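Local coordinates for protein branched-chain-amino-acid aminotransferase (Deinococcus radiodurans, PDB 3UYY) that probably transfers the amino group of leucine, isoleucine or valine to 2-oxoglutarate, using pyridoxal 5'-phosphate as cofactor, at residues 38-43 with 52-57; 58-63 with 147-152; 183-188 with 309-314. One frame throughout, in Å; residues are numbered along the deposited sequence.

Contact 1: residues 38-43 with 52-57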
loop_
_atom_site.group_PDB
_atom_site.type_symbol
_atom_site.label_atom_id
_atom_site.label_comp_id
_atom_site.label_asym_id
_atom_site.label_seq_id
_atom_site.Cartn_x
_atom_site.Cartn_y
_atom_site.Cartn_z
ATOM N N LEU B 38 23.360 -15.331 5.537
ATOM C CA LEU B 38 23.623 -13.893 5.504
ATOM C C LEU B 38 22.780 -13.066 4.522
ATOM O O LEU B 38 22.409 -13.547 3.454
ATOM C CB LEU B 38 25.116 -13.670 5.197
ATOM C CG LEU B 38 26.166 -14.250 6.160
ATOM C CD1 LEU B 38 27.560 -14.235 5.520
ATOM C CD2 LEU B 38 26.178 -13.445 7.451
ATOM N N ARG B 39 22.497 -11.821 4.906
ATOM C CA ARG B 39 21.742 -10.865 4.096
ATOM C C ARG B 39 22.580 -9.599 3.955
ATOM O O ARG B 39 23.461 -9.327 4.782
ATOM C CB ARG B 39 20.451 -10.435 4.777
ATOM C CG ARG B 39 19.550 -11.528 5.194
ATOM C CD ARG B 39 19.195 -11.333 6.639
ATOM N NE ARG B 39 19.782 -12.388 7.440
ATOM C CZ ARG B 39 19.506 -13.682 7.304
ATOM N NH1 ARG B 39 18.643 -14.089 6.390
ATOM N NH2 ARG B 39 20.094 -14.567 8.104
ATOM N N TYR B 40 22.280 -8.815 2.926
ATOM C CA TYR B 40 22.978 -7.564 2.691
ATOM C C TYR B 40 22.092 -6.490 3.308
ATOM O O TYR B 40 20.859 -6.615 3.307
ATOM C CB TYR B 40 23.128 -7.320 1.191
ATOM C CG TYR B 40 23.742 -5.989 0.809
ATOM C CD1 TYR B 40 25.120 -5.853 0.650
ATOM C CD2 TYR B 40 22.937 -4.882 0.538
ATOM C CE1 TYR B 40 25.675 -4.659 0.223
ATOM C CE2 TYR B 40 23.481 -3.688 0.109
ATOM C CZ TYR B 40 24.848 -3.580 -0.052
ATOM O OH TYR B 40 25.390 -2.401 -0.519
ATOM N N LEU B 41 22.716 -5.439 3.827
ATOM C CA LEU B 41 21.993 -4.354 4.462
ATOM C C LEU B 41 22.730 -3.043 4.228
ATOM O O LEU B 41 23.945 -2.946 4.432
ATOM C CB LEU B 41 21.893 -4.615 5.962
ATOM C CG LEU B 41 21.135 -3.583 6.791
ATOM C CD1 LEU B 41 19.665 -3.591 6.407
ATOM C CD2 LEU B 41 21.295 -3.914 8.258
ATOM N N ALA B 42 21.989 -2.033 3.799
ATOM C CA ALA B 42 22.569 -0.731 3.553
ATOM C C ALA B 42 21.635 0.323 4.129
ATOM O O ALA B 42 20.413 0.154 4.133
ATOM C CB ALA B 42 22.765 -0.514 2.062
ATOM N N HIS B 43 22.218 1.407 4.624
ATOM C CA HIS B 43 21.453 2.494 5.213
ATOM C C HIS B 43 21.646 3.746 4.380
ATOM O O HIS B 43 22.724 3.971 3.826
ATOM C CB HIS B 43 21.940 2.768 6.638
ATOM C CG HIS B 43 21.848 1.584 7.549
ATOM N ND1 HIS B 43 20.665 1.186 8.138
ATOM C CD2 HIS B 43 22.786 0.688 7.942
ATOM C CE1 HIS B 43 20.879 0.095 8.852
ATOM N NE2 HIS B 43 22.158 -0.229 8.750
ATOM N N GLY B 52 27.249 -0.656 2.526
ATOM C CA GLY B 52 26.581 -1.919 2.294
ATOM C C GLY B 52 27.309 -2.918 3.157
ATOM O O GLY B 52 28.534 -2.985 3.126
ATOM N N THR B 53 26.566 -3.697 3.928
ATOM C CA THR B 53 27.178 -4.663 4.825
ATOM C C THR B 53 26.396 -5.973 4.920
ATOM O O THR B 53 25.171 -5.973 4.943
ATOM C CB THR B 53 27.304 -4.059 6.232
ATOM O OG1 THR B 53 27.640 -5.087 7.165
ATOM C CG2 THR B 53 25.990 -3.406 6.655
ATOM N N LEU B 54 27.119 -7.083 4.985
ATOM C CA LEU B 54 26.516 -8.404 5.086
ATOM C C LEU B 54 26.247 -8.740 6.543
ATOM O O LEU B 54 27.107 -8.513 7.384
ATOM C CB LEU B 54 27.477 -9.448 4.518
ATOM C CG LEU B 54 26.939 -10.381 3.435
ATOM C CD1 LEU B 54 26.338 -9.563 2.300
ATOM C CD2 LEU B 54 28.060 -11.264 2.925
ATOM N N THR B 55 25.070 -9.274 6.863
ATOM C CA THR B 55 24.807 -9.644 8.249
ATOM C C THR B 55 24.006 -10.928 8.473
ATOM O O THR B 55 23.303 -11.420 7.577
ATOM C CB THR B 55 24.114 -8.535 9.031
ATOM O OG1 THR B 55 23.895 -9.002 10.373
ATOM C CG2 THR B 55 22.764 -8.174 8.400
ATOM N N GLU B 56 24.116 -11.444 9.698
ATOM C CA GLU B 56 23.456 -12.677 10.133
ATOM C C GLU B 56 22.067 -12.421 10.699
ATOM O O GLU B 56 21.288 -13.349 10.879
ATOM C CB GLU B 56 24.326 -13.364 11.194
ATOM C CG GLU B 56 23.636 -14.427 12.051
ATOM C CD GLU B 56 22.874 -13.856 13.251
ATOM O OE1 GLU B 56 22.975 -12.636 13.521
ATOM O OE2 GLU B 56 22.176 -14.641 13.935
ATOM N N ASP B 57 21.762 -11.160 10.974
ATOM C CA ASP B 57 20.474 -10.794 11.558
ATOM C C ASP B 57 19.300 -10.766 10.573
ATOM O O ASP B 57 19.225 -9.889 9.711
ATOM C CB ASP B 57 20.609 -9.435 12.252
ATOM C CG ASP B 57 19.519 -9.190 13.265
ATOM O OD1 ASP B 57 18.756 -10.131 13.570
ATOM O OD2 ASP B 57 19.427 -8.057 13.775
#
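A β hairpin is held together by R39 with T55 and L41 with T53, two antiparallel hydrogen-bonded pairs; the shortest of their four backbone bonds runs from T55 N to R39 O, 2.6 Å. Between them Y40 faces L54 as a non-hydrogen-bonded pair. L54 crosses L38 at about a right angle, its CD2 4.0 Å from L38 CD1, while its CD1 lies at the edge of the Y40 ring. Helix 115-129 packs on these three residues. The hairpin forms one margin of an antiparallel sheet within the chain, strand 39-45 joining it to strand 162-172. With CG anti to the backbone N (chi1 175°), Y40 brings its OH within 3.1 Å of G52 CA, where any CB would collide with the hydroxyl. R39 leaves by the sheet face of L41; bent at chi2 and chi3 (128° and -112°), its chain brings NH2 to E56 O at 3.3 Å, above the carbonyl plane. NH2 also bonds T36 O, and NH1 forms a salt bridge with E64 of the second subunit. A leucine here would probably leave E64 without this opposite charge and E56 O without this donor. T55 OG1 accepts from D57 N at 3.1 Å, an ST turn.

Contact 2: residues 58-63 with 147-152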
loop_
_atom_site.group_PDB
_atom_site.type_symbol
_atom_site.label_atom_id
_atom_site.label_comp_id
_atom_site.label_asym_id
_atom_site.label_seq_id
_atom_site.Cartn_x
_atom_site.Cartn_y
_atom_site.Cartn_z
ATOM N N ASN B 58 18.374 -11.717 10.723
ATOM C CA ASN B 58 17.204 -11.806 9.848
ATOM C C ASN B 58 16.021 -10.992 10.393
ATOM O O ASN B 58 14.874 -11.157 9.960
ATOM C CB ASN B 58 16.800 -13.271 9.662
ATOM C CG ASN B 58 15.936 -13.801 10.811
ATOM O OD1 ASN B 58 16.217 -13.548 11.988
ATOM N ND2 ASN B 58 14.884 -14.545 10.467
ATOM N N GLN B 59 16.311 -10.114 11.350
ATOM C CA GLN B 59 15.307 -9.240 11.948
ATOM C C GLN B 59 15.651 -7.772 11.655
ATOM O O GLN B 59 16.782 -7.334 11.843
ATOM C CB GLN B 59 15.255 -9.463 13.458
ATOM C CG GLN B 59 14.759 -10.833 13.866
ATOM C CD GLN B 59 13.282 -10.836 14.230
ATOM O OE1 GLN B 59 12.860 -10.146 15.167
ATOM N NE2 GLN B 59 12.489 -11.619 13.498
ATOM N N ILE B 60 14.674 -7.019 11.173
ATOM C CA ILE B 60 14.877 -5.612 10.883
ATOM C C ILE B 60 14.397 -4.746 12.049
ATOM O O ILE B 60 13.428 -5.085 12.739
ATOM C CB ILE B 60 14.163 -5.212 9.564
ATOM C CG1 ILE B 60 15.093 -5.564 8.388
ATOM C CG2 ILE B 60 13.752 -3.725 9.602
ATOM C CD1 ILE B 60 14.862 -4.785 7.115
ATOM N N HIS B 61 15.076 -3.625 12.270
ATOM C CA HIS B 61 14.733 -2.735 13.383
ATOM C C HIS B 61 14.506 -1.311 12.914
ATOM O O HIS B 61 15.436 -0.664 12.437
ATOM C CB HIS B 61 15.870 -2.754 14.404
ATOM C CG HIS B 61 16.414 -4.125 14.665
ATOM N ND1 HIS B 61 15.789 -5.026 15.500
ATOM C CD2 HIS B 61 17.488 -4.769 14.148
ATOM C CE1 HIS B 61 16.453 -6.169 15.484
ATOM N NE2 HIS B 61 17.488 -6.040 14.672
ATOM N N LEU B 62 13.276 -0.824 13.042
ATOM C CA LEU B 62 12.976 0.537 12.621
ATOM C C LEU B 62 12.107 1.317 13.595
ATOM O O LEU B 62 11.506 0.749 14.505
ATOM C CB LEU B 62 12.338 0.562 11.226
ATOM C CG LEU B 62 11.346 -0.501 10.764
ATOM C CD1 LEU B 62 10.327 -0.789 11.819
ATOM C CD2 LEU B 62 10.671 -0.011 9.500
ATOM N N ALA B 63 12.059 2.631 13.383
ATOM C CA ALA B 63 11.304 3.553 14.220
ATOM C C ALA B 63 9.818 3.220 14.268
ATOM O O ALA B 63 9.199 2.977 13.237
ATOM C CB ALA B 63 11.508 4.970 13.715
ATOM N N PHE B 147 14.873 -5.232 -1.260
ATOM C CA PHE B 147 13.798 -4.276 -0.947
ATOM C C PHE B 147 14.306 -3.008 -0.264
ATOM O O PHE B 147 15.411 -2.973 0.272
ATOM C CB PHE B 147 12.706 -4.929 -0.087
ATOM C CG PHE B 147 13.165 -5.349 1.281
ATOM C CD1 PHE B 147 14.015 -6.438 1.444
ATOM C CD2 PHE B 147 12.734 -4.661 2.414
ATOM C CE1 PHE B 147 14.423 -6.836 2.714
ATOM C CE2 PHE B 147 13.140 -5.054 3.687
ATOM C CZ PHE B 147 13.988 -6.147 3.835
ATOM N N VAL B 148 13.484 -1.966 -0.300
ATOM C CA VAL B 148 13.841 -0.688 0.297
ATOM C C VAL B 148 12.675 -0.129 1.110
ATOM O O VAL B 148 11.542 -0.073 0.624
ATOM C CB VAL B 148 14.201 0.347 -0.787
ATOM C CG1 VAL B 148 14.794 1.586 -0.135
ATOM C CG2 VAL B 148 15.163 -0.263 -1.799
ATOM N N ILE B 149 12.951 0.287 2.345
ATOM C CA ILE B 149 11.900 0.836 3.181
ATOM C C ILE B 149 12.250 2.176 3.837
ATOM O O ILE B 149 13.398 2.427 4.215
ATOM C CB ILE B 149 11.447 -0.195 4.260
ATOM C CG1 ILE B 149 12.594 -0.570 5.214
ATOM C CG2 ILE B 149 10.887 -1.440 3.553
ATOM C CD1 ILE B 149 13.605 -1.535 4.662
ATOM N N GLY B 150 11.260 3.059 3.926
ATOM C CA GLY B 150 11.488 4.344 4.552
ATOM C C GLY B 150 11.470 4.159 6.060
ATOM O O GLY B 150 10.531 3.565 6.604
ATOM N N VAL B 151 12.496 4.658 6.744
ATOM C CA VAL B 151 12.560 4.504 8.188
ATOM C C VAL B 151 12.924 5.811 8.886
ATOM O O VAL B 151 12.886 6.869 8.271
ATOM C CB VAL B 151 13.571 3.406 8.554
ATOM C CG1 VAL B 151 13.139 2.095 7.918
ATOM C CG2 VAL B 151 14.957 3.780 8.053
ATOM N N GLY B 152 13.269 5.731 10.166
ATOM C CA GLY B 152 13.625 6.920 10.920
ATOM C C GLY B 152 12.402 7.599 11.512
ATOM O O GLY B 152 11.360 7.687 10.859
HETATM O O HOH W 1 14.483 3.690 12.120
#
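L62 and V151 meet where strand 59-63 packs against the end of strand 141-151, a central strand of the antiparallel sheet that also carries the hairpin 39-55. The two segments are not paired: no direct hydrogen bond joins them, and side chains and a water bridge the interval. Strand 59-63 instead pairs antiparallel with a strand of the second subunit, so the contact lies at the dimer interface.

The dense part is apolar. L62 and V151 cross at about a right angle, and V151 CG1, placed anti to its own carbonyl carbon (chi1 -60°), is shared by two atoms of the leucine, CD2 at 3.6 Å and CB at 3.7 Å. Farther back along both strands I60 and F147 approach from opposite directions. The methyl CD1 of I60 arrives near the plane of the phenyl ring, at its edge, 3.7 Å from F147 CZ, and so does not cover a face; the same methyl lies 4.3 Å from I149 CD1. I149 CG2 sits at the ring edge too, while H70 of the second subunit makes an edge-to-face contact with F147. Methyls at the edge and a ring of the other subunit thus meet a phenylalanine whose side chain is about 5 Å from that of R145, which binds L-glutamate.

The opposite side of strand 59-63 is more open. H61 points away from strand 141-151, is exposed, and meets H61 of the second subunit across the interface.

At the C-terminal end of both segments, packing gives way in part to a water bridge: A63 CB still touches G152 C at 3.5 Å, but the two backbones are joined by a water, which accepts from A63 N at 2.9 Å and from G152 N at 3.1 Å.

Contact 3: residues 183-188 with 309-314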
loop_
_atom_site.group_PDB
_atom_site.type_symbol
_atom_site.label_atom_id
_atom_site.label_comp_id
_atom_site.label_asym_id
_atom_site.label_seq_id
_atom_site.Cartn_x
_atom_site.Cartn_y
_atom_site.Cartn_z
ATOM N N THR B 183 -3.766 -24.518 -13.980
ATOM C CA THR B 183 -4.539 -24.192 -12.806
ATOM C C THR B 183 -5.534 -23.114 -13.249
ATOM O O THR B 183 -5.281 -22.400 -14.221
ATOM C CB THR B 183 -3.603 -23.712 -11.658
ATOM O OG1 THR B 183 -4.331 -23.692 -10.422
ATOM C CG2 THR B 183 -3.037 -22.335 -11.953
ATOM N N ASN B 184 -6.660 -22.998 -12.548
ATOM C CA ASN B 184 -7.703 -22.057 -12.930
ATOM C C ASN B 184 -7.686 -20.724 -12.193
ATOM O O ASN B 184 -7.169 -20.620 -11.080
ATOM C CB ASN B 184 -9.074 -22.722 -12.758
ATOM C CG ASN B 184 -9.098 -24.158 -13.272
ATOM O OD1 ASN B 184 -8.608 -24.454 -14.376
ATOM N ND2 ASN B 184 -9.673 -25.060 -12.477
ATOM N N PHE B 185 -8.266 -19.711 -12.832
ATOM C CA PHE B 185 -8.342 -18.365 -12.285
ATOM C C PHE B 185 -9.761 -17.838 -12.366
ATOM O O PHE B 185 -10.564 -18.328 -13.154
ATOM C CB PHE B 185 -7.435 -17.425 -13.056
ATOM C CG PHE B 185 -5.985 -17.655 -12.815
ATOM C CD1 PHE B 185 -5.380 -18.827 -13.233
ATOM C CD2 PHE B 185 -5.222 -16.693 -12.175
ATOM C CE1 PHE B 185 -4.028 -19.040 -13.019
ATOM C CE2 PHE B 185 -3.869 -16.886 -11.952
ATOM C CZ PHE B 185 -3.263 -18.060 -12.374
ATOM N N ILE B 186 -10.061 -16.824 -11.563
ATOM C CA ILE B 186 -11.394 -16.245 -11.538
ATOM C C ILE B 186 -11.279 -14.717 -11.472
ATOM O O ILE B 186 -10.332 -14.180 -10.887
ATOM C CB ILE B 186 -12.188 -16.794 -10.306
ATOM C CG1 ILE B 186 -13.660 -16.425 -10.397
ATOM C CG2 ILE B 186 -11.638 -16.215 -9.016
ATOM C CD1 ILE B 186 -14.481 -17.013 -9.259
ATOM N N THR B 187 -12.226 -14.020 -12.093
ATOM C CA THR B 187 -12.228 -12.557 -12.081
ATOM C C THR B 187 -12.840 -12.050 -10.772
ATOM O O THR B 187 -13.563 -12.779 -10.091
ATOM C CB THR B 187 -13.035 -12.003 -13.257
ATOM O OG1 THR B 187 -14.275 -12.709 -13.337
ATOM C CG2 THR B 187 -12.267 -12.160 -14.565
ATOM N N SER B 188 -12.552 -10.803 -10.415
ATOM C CA SER B 188 -13.082 -10.251 -9.173
ATOM C C SER B 188 -13.574 -8.831 -9.366
ATOM O O SER B 188 -13.096 -8.120 -10.251
ATOM C CB SER B 188 -11.997 -10.276 -8.087
ATOM O OG SER B 188 -12.453 -9.709 -6.869
ATOM N N THR B 309 2.605 -20.317 -15.624
ATOM C CA THR B 309 1.622 -21.211 -15.058
ATOM C C THR B 309 0.534 -21.276 -16.148
ATOM O O THR B 309 -0.095 -20.262 -16.451
ATOM C CB THR B 309 0.992 -20.610 -13.779
ATOM O OG1 THR B 309 1.976 -20.517 -12.741
ATOM C CG2 THR B 309 -0.159 -21.467 -13.303
ATOM N N PRO B 310 0.314 -22.451 -16.766
ATOM C CA PRO B 310 -0.727 -22.502 -17.799
ATOM C C PRO B 310 -2.080 -22.238 -17.144
ATOM O O PRO B 310 -2.325 -22.694 -16.020
ATOM C CB PRO B 310 -0.642 -23.934 -18.324
ATOM C CG PRO B 310 0.759 -24.373 -17.950
ATOM C CD PRO B 310 0.943 -23.770 -16.588
ATOM N N ILE B 311 -2.941 -21.484 -17.830
ATOM C CA ILE B 311 -4.265 -21.190 -17.296
ATOM C C ILE B 311 -5.185 -22.299 -17.777
ATOM O O ILE B 311 -5.416 -22.433 -18.982
ATOM C CB ILE B 311 -4.852 -19.861 -17.820
ATOM C CG1 ILE B 311 -3.891 -18.696 -17.570
ATOM C CG2 ILE B 311 -6.193 -19.610 -17.141
ATOM C CD1 ILE B 311 -3.652 -18.404 -16.130
ATOM N N GLY B 312 -5.694 -23.091 -16.836
ATOM C CA GLY B 312 -6.583 -24.182 -17.185
ATOM C C GLY B 312 -7.881 -23.632 -17.726
ATOM O O GLY B 312 -8.341 -24.034 -18.794
ATOM N N GLY B 313 -8.465 -22.700 -16.981
ATOM C CA GLY B 313 -9.715 -22.090 -17.385
ATOM C C GLY B 313 -10.027 -20.891 -16.512
ATOM O O GLY B 313 -9.737 -20.893 -15.316
ATOM N N ILE B 314 -10.605 -19.858 -17.113
ATOM C CA ILE B 314 -10.960 -18.658 -16.384
ATOM C C ILE B 314 -12.448 -18.626 -16.069
ATOM O O ILE B 314 -13.280 -18.912 -16.926
ATOM C CB ILE B 314 -10.610 -17.410 -17.184
ATOM C CG1 ILE B 314 -9.098 -17.361 -17.409
ATOM C CG2 ILE B 314 -11.086 -16.173 -16.438
ATOM C CD1 ILE B 314 -8.637 -16.220 -18.295
#
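F185 and I311 set their side chains at about a right angle across a parallel strand pair, 183-187 beside 309-314, in the mixed sheet of the class-IV aminotransferase fold. F185 has CG anti to its carbonyl carbon (chi1 -71°), which turns the ring toward I311, whose CD1 meets it obliquely, neither squarely over a face nor at the edge. The modelled gap between these two groups is too short to be trusted, and the closeness of their approach is doubtful. The carbonyl oxygen of T183 lies at the edge of the same ring, in its plane, and D224 and I226 of strand 224-228 also touch the phenylalanine. I314 is on the same sheet face as F185, and I226 reaches both.

At the start of the pair the side chains are arranged differently. T309 points toward strand 183-187 while T183 points away, yet the methyl branches CG2 of both come together as the side chains cross obliquely. Here T183 N donates to P310 O at 3.1 Å.

Between T183 and F185 the register slips by one residue, a β bulge that puts G312 and G313 opposite N184 alone. G312 N reaches T183 O at 2.7 Å, but from 54° out of the carbonyl plane, consistent with the bulge. N184 lies over the bulge with OD1 3.5 Å from G312 CA; a CB on that glycine would run into the amide oxygen. N184 OD1 is also 3.1 Å from G313 N, but the angle is too poor for a hydrogen bond. The pairing continues with F185 N donating to G313 O at 3.1 Å, and I314 CA makes a CA-H...O contact with F185 O at 3.3 Å.

In the fold
Contacts 1 and 2 are neighbours, with centres 12 Å apart: strand 59-63 follows strand 48-55 after a short turn, and R39 NE packs 3.6 Å from N58 CA where they meet. Both reach the same antiparallel sheet and the second subunit. Contact 3 lies on the opposite side of the chain's centre, its centre 39 Å from that of contact 1 and 36 Å from that of contact 2, its nearest atoms about 23 Å from contact 2. The bound pyridoxal phosphate sits between, its nearest atoms about 13 Å from the F147 side chain and about 10 Å from that of F185, while T309 in contact 3 is about 4 Å from the glutamate-binding A306, side chain to side chain.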